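Local structure of trehalose synthase regulatory protein (Candida albicans, 5HUS) at residues A[123-134]-A[142-151]. The protein is probably a regulatory subunit of the trehalose synthase complex, its C-terminal domain having the HAD-type fold of the trehalose-phosphatase family. Numbering follows the deposited sequence.
Sequences MPEIVKLVESKV and CEALDATVRF
Cys142 brings its SG against Val130 CG1 at 3.6 Å; a first torsion of 173°, with the sulfur anti to the backbone N, lays it along the helix flank. Val134, one turn further along the helix than Val130, brings CG2 to 4.0 Å from Cys142 CB. Two residues on, Ala144 meets Val127 through methyl groups, CB to CG2 at 3.8 Å. At the turn Met123 folds over the backbone: its chain, bent at chi2 and chi3 (-71° and -72°), hooks CE to 3.2 Å from Leu145 O, while SD lies over Ala147 CA and C. Glu97 accepts bonds from the amides of Asp146 and Ala147 and from Thr148 OG1, holding this turn from the side of the neighbouring sheet. The two strands form a beta hairpin, paired through Glu143 and Arg150, at one edge of the four-stranded antiparallel sheet of a cap domain, as in HAD-type trehalose phosphatases; the helix lies along one face, nearly antiparallel to 142-144 and nearly parallel to 149-151. Val149 points into the interface and meets four helix residues: CG2 touches Ile126 CG2 (3.7 Å), Met123 CE and Val127 CG2, while CG1 slides past Val130 CG2. Phe151 CB rests on Val130 CG1, and Val130 O lies over one ring face. Val134 CG2 approaches the ring obliquely, 3.5 Å from CE1. Lys133 CB, also oblique, is 3.6 Å from CZ; the Lys133 ammonium turns off to a salt bridge with Glu170.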
# COMPACT_ATOMS: atom_id res chain seq x y z
N MET A 123 -7.11 -7.42 -17.63
CA MET A 123 -5.74 -7.90 -17.41
C MET A 123 -5.10 -8.53 -18.66
O MET A 123 -3.97 -8.19 -18.99
CB MET A 123 -5.69 -8.90 -16.24
CG MET A 123 -5.80 -8.25 -14.87
SD MET A 123 -4.33 -7.31 -14.42
CE MET A 123 -3.16 -8.63 -14.13
N PRO A 124 -5.82 -9.44 -19.37
CA PRO A 124 -5.16 -10.03 -20.55
C PRO A 124 -4.77 -8.99 -21.60
O PRO A 124 -3.70 -9.12 -22.21
CB PRO A 124 -6.22 -10.99 -21.10
CG PRO A 124 -7.03 -11.36 -19.91
CD PRO A 124 -7.11 -10.09 -19.10
N GLU A 125 -5.61 -7.97 -21.78
CA GLU A 125 -5.32 -6.89 -22.73
C GLU A 125 -4.12 -6.08 -22.28
O GLU A 125 -3.25 -5.74 -23.08
CB GLU A 125 -6.53 -5.98 -22.89
CG GLU A 125 -7.76 -6.66 -23.47
CD GLU A 125 -7.53 -7.20 -24.87
OE1 GLU A 125 -6.83 -6.54 -25.66
OE2 GLU A 125 -8.05 -8.29 -25.18
N ILE A 126 -4.07 -5.77 -20.98
CA ILE A 126 -2.95 -5.01 -20.43
C ILE A 126 -1.64 -5.78 -20.57
O ILE A 126 -0.63 -5.22 -20.99
CB ILE A 126 -3.19 -4.67 -18.94
CG1 ILE A 126 -4.44 -3.79 -18.81
CG2 ILE A 126 -1.98 -3.96 -18.36
CD1 ILE A 126 -4.88 -3.54 -17.38
N VAL A 127 -1.67 -7.07 -20.23
CA VAL A 127 -0.47 -7.90 -20.30
C VAL A 127 0.06 -8.01 -21.73
O VAL A 127 1.26 -7.90 -21.97
CB VAL A 127 -0.74 -9.32 -19.76
CG1 VAL A 127 0.42 -10.24 -20.09
CG2 VAL A 127 -0.97 -9.26 -18.25
N LYS A 128 -0.86 -8.20 -22.68
CA LYS A 128 -0.51 -8.30 -24.09
C LYS A 128 0.15 -7.01 -24.57
O LYS A 128 1.17 -7.04 -25.27
CB LYS A 128 -1.76 -8.60 -24.92
CG LYS A 128 -1.49 -8.87 -26.39
CD LYS A 128 -2.30 -10.06 -26.88
CE LYS A 128 -2.23 -10.18 -28.39
NZ LYS A 128 -2.85 -9.00 -29.05
N LEU A 129 -0.42 -5.88 -24.17
CA LEU A 129 0.12 -4.57 -24.52
C LEU A 129 1.54 -4.42 -23.97
O LEU A 129 2.47 -4.05 -24.71
CB LEU A 129 -0.80 -3.47 -24.00
CG LEU A 129 -0.59 -2.01 -24.42
CD1 LEU A 129 -1.88 -1.23 -24.26
CD2 LEU A 129 0.53 -1.34 -23.62
N VAL A 130 1.72 -4.71 -22.69
CA VAL A 130 3.04 -4.58 -22.06
C VAL A 130 4.05 -5.53 -22.71
O VAL A 130 5.21 -5.15 -22.93
CB VAL A 130 2.98 -4.86 -20.55
CG1 VAL A 130 4.37 -4.87 -19.95
CG2 VAL A 130 2.11 -3.80 -19.87
N GLU A 131 3.62 -6.74 -23.04
CA GLU A 131 4.53 -7.72 -23.63
C GLU A 131 5.02 -7.26 -25.00
O GLU A 131 6.17 -7.52 -25.36
CB GLU A 131 3.85 -9.09 -23.72
CG GLU A 131 3.87 -9.87 -22.40
CD GLU A 131 3.10 -11.17 -22.46
OE1 GLU A 131 2.25 -11.33 -23.36
OE2 GLU A 131 3.36 -12.05 -21.61
N SER A 132 4.17 -6.56 -25.74
CA SER A 132 4.55 -6.04 -27.06
C SER A 132 5.59 -4.92 -26.94
O SER A 132 6.39 -4.71 -27.85
CB SER A 132 3.32 -5.53 -27.82
OG SER A 132 2.86 -4.30 -27.30
N LYS A 133 5.56 -4.20 -25.82
CA LYS A 133 6.58 -3.19 -25.56
C LYS A 133 7.90 -3.86 -25.23
O LYS A 133 8.97 -3.38 -25.63
CB LYS A 133 6.16 -2.27 -24.40
CG LYS A 133 4.83 -1.57 -24.60
CD LYS A 133 4.83 -0.69 -25.84
CE LYS A 133 3.51 0.06 -25.96
NZ LYS A 133 3.45 0.88 -27.20
N VAL A 134 7.83 -4.95 -24.47
CA VAL A 134 9.02 -5.69 -24.08
C VAL A 134 9.79 -6.16 -25.31
O VAL A 134 11.02 -6.05 -25.35
CB VAL A 134 8.66 -6.91 -23.19
CG1 VAL A 134 9.88 -7.81 -22.99
CG2 VAL A 134 8.10 -6.44 -21.85
N CYS A 142 8.20 -8.01 -18.44
CA CYS A 142 6.85 -7.83 -17.94
C CYS A 142 6.61 -8.70 -16.71
O CYS A 142 6.90 -9.90 -16.73
CB CYS A 142 5.82 -8.16 -19.03
SG CYS A 142 4.11 -8.16 -18.46
N GLU A 143 6.08 -8.10 -15.65
CA GLU A 143 5.66 -8.83 -14.47
C GLU A 143 4.15 -8.74 -14.37
O GLU A 143 3.60 -7.66 -14.17
CB GLU A 143 6.33 -8.26 -13.22
CG GLU A 143 5.84 -8.88 -11.91
CD GLU A 143 6.48 -8.26 -10.69
OE1 GLU A 143 6.94 -7.10 -10.75
OE2 GLU A 143 6.52 -8.95 -9.64
N ALA A 144 3.47 -9.87 -14.52
CA ALA A 144 2.02 -9.89 -14.42
C ALA A 144 1.59 -10.58 -13.13
O ALA A 144 1.86 -11.76 -12.94
CB ALA A 144 1.41 -10.60 -15.63
N LEU A 145 0.95 -9.83 -12.24
CA LEU A 145 0.38 -10.43 -11.04
C LEU A 145 -1.11 -10.68 -11.31
O LEU A 145 -1.51 -10.80 -12.47
CB LEU A 145 0.62 -9.53 -9.82
CG LEU A 145 2.11 -9.25 -9.55
CD1 LEU A 145 2.34 -8.47 -8.26
CD2 LEU A 145 2.92 -10.55 -9.53
N ASP A 146 -1.94 -10.77 -10.27
CA ASP A 146 -3.35 -11.11 -10.50
C ASP A 146 -4.20 -9.90 -10.85
O ASP A 146 -5.20 -10.02 -11.57
CB ASP A 146 -3.93 -11.83 -9.28
CG ASP A 146 -3.25 -13.16 -9.01
OD1 ASP A 146 -2.73 -13.77 -9.96
OD2 ASP A 146 -3.23 -13.60 -7.84
N ALA A 147 -3.80 -8.72 -10.35
CA ALA A 147 -4.59 -7.50 -10.55
C ALA A 147 -3.71 -6.29 -10.83
O ALA A 147 -4.19 -5.15 -10.83
CB ALA A 147 -5.47 -7.24 -9.33
N THR A 148 -2.43 -6.52 -11.06
CA THR A 148 -1.51 -5.44 -11.41
C THR A 148 -0.53 -5.95 -12.45
O THR A 148 -0.27 -7.15 -12.55
CB THR A 148 -0.74 -4.90 -10.17
OG1 THR A 148 -0.24 -5.99 -9.40
CG2 THR A 148 -1.66 -4.09 -9.29
N VAL A 149 -0.01 -5.03 -13.26
CA VAL A 149 1.00 -5.37 -14.24
C VAL A 149 2.13 -4.36 -14.11
O VAL A 149 1.88 -3.16 -13.96
CB VAL A 149 0.45 -5.36 -15.69
CG1 VAL A 149 1.53 -5.79 -16.68
CG2 VAL A 149 -0.78 -6.28 -15.81
N ARG A 150 3.37 -4.85 -14.13
CA ARG A 150 4.51 -3.95 -14.02
C ARG A 150 5.47 -4.16 -15.18
O ARG A 150 5.90 -5.27 -15.48
CB ARG A 150 5.23 -4.16 -12.68
CG ARG A 150 6.19 -3.03 -12.33
CD ARG A 150 6.80 -3.20 -10.94
NE ARG A 150 5.84 -2.96 -9.86
CZ ARG A 150 5.84 -1.87 -9.09
NH1 ARG A 150 6.75 -0.92 -9.27
NH2 ARG A 150 4.94 -1.73 -8.13
N PHE A 151 5.80 -3.05 -15.85
CA PHE A 151 6.70 -3.05 -16.99
C PHE A 151 8.07 -2.58 -16.51
O PHE A 151 8.25 -1.40 -16.22
CB PHE A 151 6.15 -2.15 -18.10
CG PHE A 151 7.00 -2.10 -19.35
CD1 PHE A 151 7.83 -3.15 -19.70
CD2 PHE A 151 6.94 -0.99 -20.19
CE1 PHE A 151 8.60 -3.09 -20.85
CE2 PHE A 151 7.71 -0.93 -21.33
CZ PHE A 151 8.54 -1.98 -21.66